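Local coordinates for carboxyl esterase NP (Bacillus subtilis, PDB 4CCW), which catalyses the hydrolysis of carboxylic esters, probably including naproxen esters, to an alcohol and a carboxylate, at residues Ala174-Gly177 / Val178-Leu182; Gln19-Asn22 / Glu23-Leu27; Glu242-Val245 / Ile246-Pro249; Thr68-Tyr71 / Pro72-Ala75. All coordinates share one frame; numbering follows the deposited sequence.

Along the chain the order is interaction 2, interaction 4, interaction 1, interaction 3. Interaction 2 ends helix 12-24 and interaction 4 leads into helix 74-80. Their centres are about 12 Å apart and they touch, Thr68 packing against Tyr21, Ser24 and Leu25. Interaction 1 starts helix 177-185, one of the helices inserted between the neighbouring parallel strands 146-152 and 236-241. Interaction 3 follows strand 236-241 directly, its centre about 19 Å from that of interaction 1. Both come close to the active-site His273, Glu244 by a hydrogen bond and Phe181 by lining the ligand pocket. The active centre is thus approached from the loop that follows strand 236-241 and from the helical insertion, while interaction 2 lies away from it.

Interaction 1: Ala174-Gly177 / Val178-Leu182; sequences ASNG and VEKFL
Lys180 folds back over Asn176 as the helix starts. Its N-H points to Asn176 O, 3.1 Å from N to O and nearly straight at 166°, with the donor close to the line of the C=O bond. One residue on, Phe181 N meets Gly177 O at 2.9 Å, this time tilted from the carbonyl plane, and Leu182 N continues the pattern to Val178 O. At the first residue of the helix, Gly177 N is taken up by Ala174 O at 2.8 Å, which closes a beta turn over Ser175 and Asn176. A CB on Gly177 would lie too close to that same oxygen. Asn176 holds the N-cap position of helix 177-185, yet its side chain makes no capping bond. This helix belongs to the insertion above the sheet of the alpha/beta hydrolase fold, and Phe181 lines the protein's ligand pocket, touching the bound (2-hydroxyethoxy)acetic acid. The Asn176 amide instead meets hydrocarbon: Lys180 CE lies 3.3 Å from OD1 and 3.4 Å from ND2, while CG rests on the backbone Asn176 O. A bend at the second torsion of Lys180 (chi2 -91°) turns the chain back across the amide. The Phe181 ring leads off the other way, its CG anti to the backbone N, whereas Val178 packs on Phe200, Gln201 and Val204 of helix 194-205.

Interaction 2: Gln19-Asn22 / Glu23-Leu27; sequences QTYN and ESLSL
Glu23 reaches back one helical turn to Gln19, and its side chain can be followed along that path. CB starts 3.7 Å from Gln19 O, and CG comes closer, 3.3 Å from the same carbonyl oxygen, which also accepts the Glu23 N-H. Extended beyond CG, the chain carries CD to within 3.7 Å of Gln19 NE2. At the tip OE2 takes the NE2 hydrogen at 2.9 Å in an almost straight bond (174°), on the anti side of the carboxylate and in the plane of the amide. The two flat groups are turned 77° against each other. Gln19 meets this halfway by bending at its second torsion (chi2 57°), which swings the amide along the helix toward Glu23. Glu23 O is gripped as well: Ser26 donates both its N-H and its hydroxyl, OG lying 2.7 Å away in the carbonyl plane. On another side of the helix Tyr21 CE1 packs on Leu25 CG at 4.3 Å, and Tyr21 OH bonds to Asp87. The Gln19-Glu23 pair is exposed, while Tyr21 and Leu25 press on Ile47 of strand 42-49, and Ser24 bonds through OG to Gln199 of helix 194-205.

Interaction 3: Glu242-Val245 / Ile246-Pro249; sequences EHEV and IYDP
Between Glu244 and Pro249 the backbone doubles back: the directions of 242-245 and 246-249 lie 156° apart, and the CA atoms of Glu244 and Pro249 stand 6.0 Å from each other. A water spans the bend, donating to Glu244 O at 2.9 Å and to Tyr247 O at 3.2 Å. Within the bend sits the Glu244 side chain. Its CG is anti to the backbone N (chi1 178°) and the chain then kinks, which brings the carboxylate under the next two peptides. OE2 accepts the Val245 N-H at 2.7 Å on its anti side and the Ile246 N-H at 2.9 Å from above the carboxylate plane, the latter nearly straight (169°). The apolar part is packed too: CB lies 3.9 Å from Pro249 CB, and CG comes as near to Tyr247 CE1. The other oxygen, OE1, is hydrogen-bonded to His273 ND1. With an alanine here, the two backbone N-H groups and His273 ND1 would probably lose their shared carboxylate, and the ring would be likelier to turn. A carboxylate just after strand 236-241, bonded to the active-site histidine, is the arrangement of the acid in an alpha/beta hydrolase catalytic triad, a role Glu244 probably fills.

Interaction 4: Thr68-Tyr71 / Pro72-Ala75; sequences TMWY and PNIA
Trp70 and Asn73 begin and end a type I turn that joins a 3-10 segment to helix 74-80, on the path out of strand 56-60 of the alpha/beta hydrolase fold. Asn73 N closes the turn on Trp70 O at 3.0 Å, coming from above the carbonyl plane, and Ile74 N adds a weak bond to the same oxygen. Inside the turn, Pro72 CD sits over one face of the Tyr71 ring, 3.7 Å from its centroid and 22° off the normal, a CH-pi contact. Tyr71 can offer that face because its CG stands between the backbone N and the carbonyl carbon (chi1 68°), and its OH bonds to His193 N. A glycine at Tyr71 would probably leave Pro72 without its ring partner, His193 N without the hydroxyl, and the turn freer to flex. Asn73 OD1 meets the edge of the indole in its plane, 3.5 Å from Trp70 CE3, with amide and ring planes 69° apart. A water donates to this OD1 at 2.7 Å and to Met69 O, while ND2 bonds to Asn284 OD1 and Ser276 O. Partners at both ends fix which way the Asn73 amide faces. Pro72 has no N-H to offer Met69 O, which lies 3.2 Å from Pro72 CD and accepts from that water instead, and a second water carries Tyr71 O on to Ala75 N.

Interaction 1: Ala174-Gly177 / Val178-Leu182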
ATOM      1  N   ALA A 174      -2.423  -5.689 -22.105  1.00 38.35           N
ATOM      2  CA  ALA A 174      -2.811  -5.655 -23.521  1.00 39.68           C
ATOM      3  C   ALA A 174      -2.854  -4.228 -24.074  1.00 39.94           C
ATOM      4  O   ALA A 174      -3.130  -3.288 -23.332  1.00 38.45           O
ATOM      5  CB  ALA A 174      -4.150  -6.353 -23.728  1.00 40.11           C
ATOM      6  N   SER A 175      -2.567  -4.094 -25.372  1.00 41.61           N
ATOM      7  CA  SER A 175      -2.550  -2.811 -26.118  1.00 42.23           C
ATOM      8  C   SER A 175      -2.228  -1.558 -25.279  1.00 41.15           C
ATOM      9  O   SER A 175      -1.102  -1.413 -24.799  1.00 41.47           O
ATOM     10  CB  SER A 175      -3.833  -2.629 -26.956  1.00 42.42           C
ATOM     11  OG  SER A 175      -5.000  -2.727 -26.151  1.00 42.67           O
ATOM     12  N   ASN A 176      -3.202  -0.667 -25.101  1.00 40.73           N
ATOM     13  CA  ASN A 176      -2.992   0.571 -24.334  1.00 40.74           C
ATOM     14  C   ASN A 176      -3.531   0.497 -22.894  1.00 39.20           C
ATOM     15  O   ASN A 176      -4.001   1.490 -22.329  1.00 37.63           O
ATOM     16  CB  ASN A 176      -3.566   1.775 -25.098  1.00 42.71           C
ATOM     17  CG  ASN A 176      -5.075   1.695 -25.285  1.00 43.21           C
ATOM     18  OD1 ASN A 176      -5.671   0.615 -25.235  1.00 42.89           O
ATOM     19  ND2 ASN A 176      -5.702   2.848 -25.512  1.00 44.29           N
ATOM     20  N   GLY A 177      -3.440  -0.694 -22.307  1.00 38.12           N
ATOM     21  CA  GLY A 177      -3.978  -0.960 -20.974  1.00 36.70           C
ATOM     22  C   GLY A 177      -3.514  -0.055 -19.848  1.00 36.15           C
ATOM     23  O   GLY A 177      -4.290   0.251 -18.933  1.00 35.37           O
ATOM     24  N   VAL A 178      -2.250   0.370 -19.885  1.00 36.86           N
ATOM     25  CA  VAL A 178      -1.727   1.243 -18.841  1.00 36.50           C
ATOM     26  C   VAL A 178      -2.421   2.603 -18.854  1.00 36.28           C
ATOM     27  O   VAL A 178      -2.843   3.101 -17.809  1.00 34.25           O
ATOM     28  CB  VAL A 178      -0.194   1.398 -18.916  1.00 38.45           C
ATOM     29  CG1 VAL A 178       0.269   2.614 -18.126  1.00 38.40           C
ATOM     30  CG2 VAL A 178       0.476   0.137 -18.392  1.00 38.59           C
ATOM     31  N   GLU A 179      -2.550   3.175 -20.048  1.00 37.35           N
ATOM     32  CA  GLU A 179      -3.228   4.448 -20.243  1.00 38.55           C
ATOM     33  C   GLU A 179      -4.716   4.381 -19.886  1.00 36.56           C
ATOM     34  O   GLU A 179      -5.248   5.306 -19.272  1.00 35.94           O
ATOM     35  CB  GLU A 179      -3.057   4.908 -21.690  1.00 41.65           C
ATOM     36  CG  GLU A 179      -3.593   6.305 -21.957  1.00 44.81           C
ATOM     37  CD  GLU A 179      -3.417   6.720 -23.396  1.00 47.59           C
ATOM     38  OE1 GLU A 179      -2.306   7.159 -23.759  1.00 50.66           O
ATOM     39  OE2 GLU A 179      -4.393   6.615 -24.162  1.00 49.23           O
ATOM     40  N   LYS A 180      -5.373   3.288 -20.282  1.00 35.23           N
ATOM     41  CA  LYS A 180      -6.780   3.055 -19.958  1.00 34.11           C
ATOM     42  C   LYS A 180      -6.984   2.990 -18.452  1.00 32.29           C
ATOM     43  O   LYS A 180      -7.887   3.625 -17.918  1.00 31.67           O
ATOM     44  CB  LYS A 180      -7.268   1.737 -20.560  1.00 34.71           C
ATOM     45  CG  LYS A 180      -7.236   1.654 -22.076  1.00 37.10           C
ATOM     46  CD  LYS A 180      -8.537   2.110 -22.707  1.00 39.06           C
ATOM     47  CE  LYS A 180      -8.613   1.632 -24.150  1.00 41.07           C
ATOM     48  NZ  LYS A 180      -9.710   2.288 -24.910  1.00 43.98           N
ATOM     49  N   PHE A 181      -6.149   2.202 -17.779  1.00 31.03           N
ATOM     50  CA  PHE A 181      -6.220   2.047 -16.327  1.00 30.42           C
ATOM     51  C   PHE A 181      -6.094   3.402 -15.619  1.00 30.80           C
ATOM     52  O   PHE A 181      -6.932   3.758 -14.785  1.00 30.11           O
ATOM     53  CB  PHE A 181      -5.128   1.076 -15.867  1.00 29.99           C
ATOM     54  CG  PHE A 181      -5.103   0.820 -14.382  1.00 30.02           C
ATOM     55  CD1 PHE A 181      -5.834  -0.229 -13.832  1.00 29.19           C
ATOM     56  CD2 PHE A 181      -4.288   1.581 -13.549  1.00 30.72           C
ATOM     57  CE1 PHE A 181      -5.796  -0.484 -12.470  1.00 29.79           C
ATOM     58  CE2 PHE A 181      -4.240   1.326 -12.188  1.00 31.39           C
ATOM     59  CZ  PHE A 181      -4.992   0.294 -11.649  1.00 30.20           C
ATOM     60  N   LEU A 182      -5.072   4.170 -15.985  1.00 32.50           N
ATOM     61  CA  LEU A 182      -4.793   5.439 -15.302  1.00 33.88           C
ATOM     62  C   LEU A 182      -5.854   6.526 -15.539  1.00 34.82           C
ATOM     63  O   LEU A 182      -6.218   7.260 -14.615  1.00 34.43           O
ATOM     64  CB  LEU A 182      -3.375   5.927 -15.632  1.00 35.80           C
ATOM     65  CG  LEU A 182      -2.244   5.096 -15.004  1.00 36.04           C
ATOM     66  CD1 LEU A 182      -0.885   5.578 -15.497  1.00 38.50           C
ATOM     67  CD2 LEU A 182      -2.302   5.086 -13.475  1.00 35.91           C
TER

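Interaction 2: Gln19-Asn22 / Glu23-Leu27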
ATOM      1  N   GLN A  19      15.872  -0.840 -12.817  1.00 30.30           N
ATOM      2  CA  GLN A  19      16.425   0.458 -13.195  1.00 31.40           C
ATOM      3  C   GLN A  19      15.400   1.593 -13.022  1.00 31.13           C
ATOM      4  O   GLN A  19      15.728   2.650 -12.473  1.00 31.95           O
ATOM      5  CB  GLN A  19      16.960   0.422 -14.636  1.00 32.43           C
ATOM      6  CG  GLN A  19      17.617   1.717 -15.095  1.00 34.47           C
ATOM      7  CD  GLN A  19      18.771   2.154 -14.203  1.00 36.53           C
ATOM      8  OE1 GLN A  19      19.462   1.328 -13.602  1.00 36.75           O
ATOM      9  NE2 GLN A  19      18.990   3.464 -14.119  1.00 38.30           N
ATOM     10  N   THR A  20      14.172   1.373 -13.487  1.00 30.43           N
ATOM     11  CA  THR A  20      13.107   2.377 -13.349  1.00 30.32           C
ATOM     12  C   THR A  20      12.748   2.652 -11.885  1.00 29.65           C
ATOM     13  O   THR A  20      12.414   3.778 -11.524  1.00 30.25           O
ATOM     14  CB  THR A  20      11.815   2.023 -14.145  1.00 30.99           C
ATOM     15  OG1 THR A  20      11.236   0.805 -13.649  1.00 29.64           O
ATOM     16  CG2 THR A  20      12.094   1.919 -15.656  1.00 32.73           C
ATOM     17  N   TYR A  21      12.808   1.611 -11.059  1.00 28.88           N
ATOM     18  CA  TYR A  21      12.551   1.728  -9.618  1.00 29.42           C
ATOM     19  C   TYR A  21      13.597   2.661  -9.006  1.00 30.50           C
ATOM     20  O   TYR A  21      13.262   3.570  -8.232  1.00 31.79           O
ATOM     21  CB  TYR A  21      12.623   0.333  -8.985  1.00 29.22           C
ATOM     22  CG  TYR A  21      12.237   0.247  -7.525  1.00 30.33           C
ATOM     23  CD1 TYR A  21      13.016   0.856  -6.532  1.00 31.72           C
ATOM     24  CD2 TYR A  21      11.124  -0.485  -7.136  1.00 30.85           C
ATOM     25  CE1 TYR A  21      12.663   0.753  -5.190  1.00 33.41           C
ATOM     26  CE2 TYR A  21      10.769  -0.600  -5.808  1.00 32.88           C
ATOM     27  CZ  TYR A  21      11.536   0.023  -4.842  1.00 34.17           C
ATOM     28  OH  TYR A  21      11.164  -0.094  -3.533  1.00 36.24           O
ATOM     29  N   ASN A  22      14.857   2.449  -9.368  1.00 30.89           N
ATOM     30  CA  ASN A  22      15.958   3.271  -8.874  1.00 32.91           C
ATOM     31  C   ASN A  22      15.828   4.722  -9.323  1.00 33.80           C
ATOM     32  O   ASN A  22      16.133   5.640  -8.565  1.00 35.16           O
ATOM     33  CB  ASN A  22      17.308   2.679  -9.300  1.00 33.94           C
ATOM     34  CG  ASN A  22      17.623   1.379  -8.575  1.00 34.62           C
ATOM     35  OD1 ASN A  22      16.980   1.040  -7.579  1.00 35.48           O
ATOM     36  ND2 ASN A  22      18.600   0.642  -9.074  1.00 35.45           N
ATOM     37  N   GLU A  23      15.357   4.920 -10.552  1.00 33.15           N
ATOM     38  CA  GLU A  23      15.153   6.266 -11.072  1.00 35.48           C
ATOM     39  C   GLU A  23      14.001   6.998 -10.375  1.00 35.27           C
ATOM     40  O   GLU A  23      14.083   8.202 -10.150  1.00 37.15           O
ATOM     41  CB  GLU A  23      14.994   6.244 -12.590  1.00 36.48           C
ATOM     42  CG  GLU A  23      16.290   5.817 -13.266  1.00 38.59           C
ATOM     43  CD  GLU A  23      16.255   5.901 -14.772  1.00 40.82           C
ATOM     44  OE1 GLU A  23      15.289   6.458 -15.325  1.00 42.38           O
ATOM     45  OE2 GLU A  23      17.210   5.408 -15.409  1.00 42.90           O
ATOM     46  N   SER A  24      12.948   6.266 -10.013  1.00 34.17           N
ATOM     47  CA  SER A  24      11.859   6.841  -9.205  1.00 34.57           C
ATOM     48  C   SER A  24      12.318   7.274  -7.809  1.00 36.44           C
ATOM     49  O   SER A  24      11.764   8.211  -7.241  1.00 37.19           O
ATOM     50  CB  SER A  24      10.698   5.863  -9.071  1.00 33.15           C
ATOM     51  OG  SER A  24       9.998   5.722 -10.293  1.00 32.09           O
ATOM     52  N   LEU A  25      13.319   6.594  -7.255  1.00 53.02           N
ATOM     53  CA  LEU A  25      13.839   6.966  -5.936  1.00 52.51           C
ATOM     54  C   LEU A  25      14.530   8.333  -5.907  1.00 54.36           C
ATOM     55  O   LEU A  25      14.729   8.901  -4.841  1.00 54.22           O
ATOM     56  CB  LEU A  25      14.764   5.886  -5.368  1.00 53.11           C
ATOM     57  CG  LEU A  25      14.127   4.715  -4.621  1.00 51.62           C
ATOM     58  CD1 LEU A  25      15.181   4.046  -3.753  1.00 52.78           C
ATOM     59  CD2 LEU A  25      12.950   5.159  -3.758  1.00 50.03           C
ATOM     60  N   SER A  26      14.869   8.862  -7.078  1.00 56.92           N
ATOM     61  CA  SER A  26      15.404  10.218  -7.174  1.00 59.44           C
ATOM     62  C   SER A  26      14.326  11.286  -6.937  1.00 58.13           C
ATOM     63  O   SER A  26      14.649  12.467  -6.773  1.00 60.36           O
ATOM     64  CB  SER A  26      16.100  10.437  -8.523  1.00 63.01           C
ATOM     65  OG  SER A  26      15.157  10.581  -9.570  1.00 64.32           O
ATOM     66  N   LEU A  27      13.059  10.861  -6.925  1.00 55.87           N
ATOM     67  CA  LEU A  27      11.929  11.735  -6.586  1.00 54.90           C
ATOM     68  C   LEU A  27      11.725  11.879  -5.071  1.00 53.26           C
ATOM     69  O   LEU A  27      10.856  12.650  -4.624  1.00 54.06           O
ATOM     70  CB  LEU A  27      10.629  11.236  -7.230  1.00 54.36           C
ATOM     71  CG  LEU A  27      10.564  10.970  -8.739  1.00 56.26           C
ATOM     72  CD1 LEU A  27       9.230  10.333  -9.105  1.00 56.39           C
ATOM     73  CD2 LEU A  27      10.813  12.233  -9.556  1.00 58.58           C
TER

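Interaction 3: Glu242-Val245 / Ile246-Pro249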
ATOM      1  N   GLU A 242     -13.529  11.032  -3.076  1.00 26.46           N
ATOM      2  CA  GLU A 242     -14.851  11.206  -3.699  1.00 27.00           C
ATOM      3  C   GLU A 242     -14.932  10.594  -5.097  1.00 26.51           C
ATOM      4  O   GLU A 242     -15.985  10.103  -5.497  1.00 26.50           O
ATOM      5  CB  GLU A 242     -15.296  12.690  -3.720  1.00 29.17           C
ATOM      6  CG  GLU A 242     -14.504  13.594  -4.652  1.00 30.99           C
ATOM      7  CD  GLU A 242     -15.120  14.987  -4.852  1.00 32.72           C
ATOM      8  OE1 GLU A 242     -16.342  15.121  -5.059  1.00 33.50           O
ATOM      9  OE2 GLU A 242     -14.368  15.968  -4.819  1.00 34.82           O
ATOM     10  N   HIS A 243     -13.808  10.610  -5.816  1.00 25.98           N
ATOM     11  CA  HIS A 243     -13.759  10.102  -7.183  1.00 26.23           C
ATOM     12  C   HIS A 243     -13.324   8.652  -7.263  1.00 24.91           C
ATOM     13  O   HIS A 243     -12.990   8.162  -8.341  1.00 25.23           O
ATOM     14  CB  HIS A 243     -12.926  11.043  -8.053  1.00 27.52           C
ATOM     15  CG  HIS A 243     -13.527  12.429  -8.171  1.00 29.27           C
ATOM     16  ND1 HIS A 243     -12.825  13.561  -7.933  1.00 30.33           N
ATOM     17  CD2 HIS A 243     -14.830  12.827  -8.455  1.00 30.24           C
ATOM     18  CE1 HIS A 243     -13.638  14.635  -8.098  1.00 31.77           C
ATOM     19  NE2 HIS A 243     -14.865  14.180  -8.420  1.00 31.72           N
ATOM     20  N   GLU A 244     -13.359   7.950  -6.126  1.00 23.77           N
ATOM     21  CA  GLU A 244     -13.021   6.506  -6.084  1.00 23.18           C
ATOM     22  C   GLU A 244     -13.789   5.703  -7.126  1.00 23.27           C
ATOM     23  O   GLU A 244     -14.970   5.950  -7.353  1.00 23.99           O
ATOM     24  CB  GLU A 244     -13.260   5.931  -4.673  1.00 22.27           C
ATOM     25  CG  GLU A 244     -12.989   4.432  -4.560  1.00 21.48           C
ATOM     26  CD  GLU A 244     -11.540   4.081  -4.843  1.00 21.41           C
ATOM     27  OE1 GLU A 244     -10.718   4.106  -3.895  1.00 21.50           O
ATOM     28  OE2 GLU A 244     -11.233   3.804  -6.027  1.00 21.97           O
ATOM     29  N   VAL A 245     -13.120   4.730  -7.744  1.00 23.14           N
ATOM     30  CA  VAL A 245     -13.716   3.910  -8.800  1.00 23.56           C
ATOM     31  C   VAL A 245     -13.747   2.420  -8.459  1.00 22.70           C
ATOM     32  O   VAL A 245     -14.452   1.643  -9.129  1.00 23.24           O
ATOM     33  CB  VAL A 245     -12.967   4.059 -10.145  1.00 24.52           C
ATOM     34  CG1 VAL A 245     -13.150   5.463 -10.727  1.00 25.54           C
ATOM     35  CG2 VAL A 245     -11.493   3.679  -9.977  1.00 24.53           C
ATOM     36  N   ILE A 246     -12.974   1.993  -7.458  1.00 22.08           N
ATOM     37  CA  ILE A 246     -12.854   0.545  -7.183  1.00 21.52           C
ATOM     38  C   ILE A 246     -14.060   0.004  -6.413  1.00 21.29           C
ATOM     39  O   ILE A 246     -14.301  -1.208  -6.400  1.00 20.97           O
ATOM     40  CB  ILE A 246     -11.502   0.133  -6.512  1.00 21.36           C
ATOM     41  CG1 ILE A 246     -11.410   0.596  -5.046  1.00 20.90           C
ATOM     42  CG2 ILE A 246     -10.318   0.621  -7.374  1.00 21.91           C
ATOM     43  CD1 ILE A 246     -10.471  -0.245  -4.171  1.00 20.97           C
ATOM     44  N   TYR A 247     -14.784   0.924  -5.765  1.00 21.02           N
ATOM     45  CA  TYR A 247     -16.094   0.681  -5.158  1.00 20.94           C
ATOM     46  C   TYR A 247     -16.703   2.044  -4.852  1.00 21.20           C
ATOM     47  O   TYR A 247     -16.093   3.095  -5.141  1.00 21.54           O
ATOM     48  CB  TYR A 247     -15.986  -0.218  -3.902  1.00 20.26           C
ATOM     49  CG  TYR A 247     -14.832   0.158  -2.995  1.00 20.16           C
ATOM     50  CD1 TYR A 247     -14.677   1.485  -2.555  1.00 20.00           C
ATOM     51  CD2 TYR A 247     -13.896  -0.795  -2.594  1.00 19.93           C
ATOM     52  CE1 TYR A 247     -13.621   1.846  -1.752  1.00 20.41           C
ATOM     53  CE2 TYR A 247     -12.839  -0.454  -1.777  1.00 19.94           C
ATOM     54  CZ  TYR A 247     -12.714   0.875  -1.347  1.00 20.27           C
ATOM     55  OH  TYR A 247     -11.663   1.239  -0.546  1.00 20.41           O
ATOM     56  N   ASP A 248     -17.902   2.063  -4.284  1.00 21.09           N
ATOM     57  CA  ASP A 248     -18.530   3.331  -3.930  1.00 21.44           C
ATOM     58  C   ASP A 248     -17.971   3.812  -2.587  1.00 20.84           C
ATOM     59  O   ASP A 248     -18.055   3.085  -1.587  1.00 20.55           O
ATOM     60  CB  ASP A 248     -20.049   3.171  -3.885  1.00 22.21           C
ATOM     61  CG  ASP A 248     -20.765   4.479  -3.564  1.00 22.52           C
ATOM     62  OD1 ASP A 248     -20.427   5.159  -2.572  1.00 22.77           O
ATOM     63  OD2 ASP A 248     -21.709   4.826  -4.292  1.00 23.86           O
ATOM     64  N   PRO A 249     -17.328   5.000  -2.574  1.00 20.83           N
ATOM     65  CA  PRO A 249     -16.586   5.356  -1.366  1.00 21.01           C
ATOM     66  C   PRO A 249     -17.527   5.688  -0.225  1.00 21.21           C
ATOM     67  O   PRO A 249     -17.183   5.485   0.925  1.00 21.03           O
ATOM     68  CB  PRO A 249     -15.769   6.587  -1.791  1.00 21.04           C
ATOM     69  CG  PRO A 249     -16.552   7.200  -2.915  1.00 21.65           C
ATOM     70  CD  PRO A 249     -17.202   6.024  -3.624  1.00 21.45           C
TER
HETATM   71  O   HOH W   1     -17.442   4.463  -7.724  1.00 36.60           O

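Interaction 4: Thr68-Tyr71 / Pro72-Ala75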
ATOM      1  N   THR A  68       8.058   3.284  -3.918  1.00 28.81           N
ATOM      2  CA  THR A  68       8.483   4.547  -4.511  1.00 29.14           C
ATOM      3  C   THR A  68       7.334   5.554  -4.627  1.00 28.77           C
ATOM      4  O   THR A  68       7.596   6.744  -4.841  1.00 29.74           O
ATOM      5  CB  THR A  68       9.090   4.356  -5.916  1.00 30.22           C
ATOM      6  OG1 THR A  68       8.080   3.832  -6.791  1.00 30.48           O
ATOM      7  CG2 THR A  68      10.292   3.424  -5.873  1.00 30.67           C
ATOM      8  N   MET A  69       6.084   5.085  -4.485  1.00 27.47           N
ATOM      9  CA  MET A  69       4.897   5.944  -4.632  1.00 27.98           C
ATOM     10  C   MET A  69       4.773   7.011  -3.549  1.00 27.47           C
ATOM     11  O   MET A  69       4.015   7.959  -3.712  1.00 28.05           O
ATOM     12  CB  MET A  69       3.595   5.133  -4.682  1.00 27.22           C
ATOM     13  CG  MET A  69       3.189   4.479  -3.372  1.00 26.82           C
ATOM     14  SD  MET A  69       1.467   3.930  -3.414  1.00 27.07           S
ATOM     15  CE  MET A  69       0.563   5.426  -3.019  1.00 26.77           C
ATOM     16  N   TRP A  70       5.504   6.845  -2.452  1.00 28.00           N
ATOM     17  CA  TRP A  70       5.383   7.756  -1.296  1.00 27.91           C
ATOM     18  C   TRP A  70       6.136   9.066  -1.417  1.00 29.69           C
ATOM     19  O   TRP A  70       6.219   9.832  -0.441  1.00 29.45           O
ATOM     20  CB  TRP A  70       5.783   7.036  -0.013  1.00 27.74           C
ATOM     21  CG  TRP A  70       4.932   5.832   0.310  1.00 26.98           C
ATOM     22  CD1 TRP A  70       5.330   4.504   0.380  1.00 26.25           C
ATOM     23  CD2 TRP A  70       3.497   5.822   0.636  1.00 26.10           C
ATOM     24  NE1 TRP A  70       4.263   3.687   0.689  1.00 26.21           N
ATOM     25  CE2 TRP A  70       3.138   4.421   0.869  1.00 26.41           C
ATOM     26  CE3 TRP A  70       2.509   6.801   0.744  1.00 26.73           C
ATOM     27  CZ2 TRP A  70       1.839   4.037   1.206  1.00 25.17           C
ATOM     28  CZ3 TRP A  70       1.206   6.402   1.079  1.00 26.05           C
ATOM     29  CH2 TRP A  70       0.884   5.050   1.298  1.00 25.92           C
ATOM     30  N   TYR A  71       6.658   9.368  -2.610  1.00 30.64           N
ATOM     31  CA  TYR A  71       7.460  10.593  -2.792  1.00 31.74           C
ATOM     32  C   TYR A  71       6.764  11.922  -2.433  1.00 31.98           C
ATOM     33  O   TYR A  71       7.451  12.855  -2.007  1.00 32.44           O
ATOM     34  CB  TYR A  71       8.133  10.658  -4.182  1.00 32.87           C
ATOM     35  CG  TYR A  71       7.185  10.827  -5.350  1.00 32.85           C
ATOM     36  CD1 TYR A  71       6.752  12.089  -5.744  1.00 33.67           C
ATOM     37  CD2 TYR A  71       6.723   9.717  -6.066  1.00 32.57           C
ATOM     38  CE1 TYR A  71       5.872  12.246  -6.804  1.00 34.33           C
ATOM     39  CE2 TYR A  71       5.857   9.862  -7.136  1.00 32.90           C
ATOM     40  CZ  TYR A  71       5.426  11.120  -7.497  1.00 33.85           C
ATOM     41  OH  TYR A  71       4.561  11.272  -8.551  1.00 34.44           O
ATOM     42  N   PRO A  72       5.418  12.014  -2.575  1.00 31.79           N
ATOM     43  CA  PRO A  72       4.755  13.283  -2.237  1.00 32.47           C
ATOM     44  C   PRO A  72       4.479  13.467  -0.747  1.00 32.15           C
ATOM     45  O   PRO A  72       4.009  14.531  -0.332  1.00 32.32           O
ATOM     46  CB  PRO A  72       3.406  13.191  -2.966  1.00 32.50           C
ATOM     47  CG  PRO A  72       3.475  11.985  -3.842  1.00 32.49           C
ATOM     48  CD  PRO A  72       4.481  11.078  -3.220  1.00 30.78           C
ATOM     49  N   ASN A  73       4.756  12.439   0.041  1.00 31.22           N
ATOM     50  CA  ASN A  73       4.300  12.399   1.429  1.00 31.02           C
ATOM     51  C   ASN A  73       5.464  12.269   2.381  1.00 31.58           C
ATOM     52  O   ASN A  73       5.361  12.631   3.550  1.00 31.69           O
ATOM     53  CB  ASN A  73       3.358  11.208   1.655  1.00 30.09           C
ATOM     54  CG  ASN A  73       2.399  10.990   0.508  1.00 29.41           C
ATOM     55  OD1 ASN A  73       2.611  10.094  -0.321  1.00 30.10           O
ATOM     56  ND2 ASN A  73       1.355  11.822   0.425  1.00 30.26           N
ATOM     57  N   ILE A  74       6.577  11.753   1.873  1.00 31.74           N
ATOM     58  CA  ILE A  74       7.660  11.311   2.735  1.00 32.67           C
ATOM     59  C   ILE A  74       8.415  12.458   3.432  1.00 34.12           C
ATOM     60  O   ILE A  74       8.887  12.278   4.548  1.00 34.88           O
ATOM     61  CB  ILE A  74       8.627  10.348   2.002  1.00 33.24           C
ATOM     62  CG1 ILE A  74       9.541   9.619   3.003  1.00 32.97           C
ATOM     63  CG2 ILE A  74       9.438  11.082   0.939  1.00 33.75           C
ATOM     64  CD1 ILE A  74       8.816   8.660   3.925  1.00 33.49           C
ATOM     65  N   ALA A  75       8.509  13.628   2.798  1.00 35.18           N
ATOM     66  CA  ALA A  75       9.186  14.778   3.442  1.00 36.62           C
ATOM     67  C   ALA A  75       8.470  15.220   4.722  1.00 36.77           C
ATOM     68  O   ALA A  75       9.118  15.470   5.745  1.00 37.37           O
ATOM     69  CB  ALA A  75       9.324  15.945   2.477  1.00 38.31           C
TER
HETATM   70  O   HOH W   2       1.586   8.737  -2.388  1.00 25.98           O
HETATM   71  O   HOH W   3       7.382  14.524   0.316  1.00 30.54           O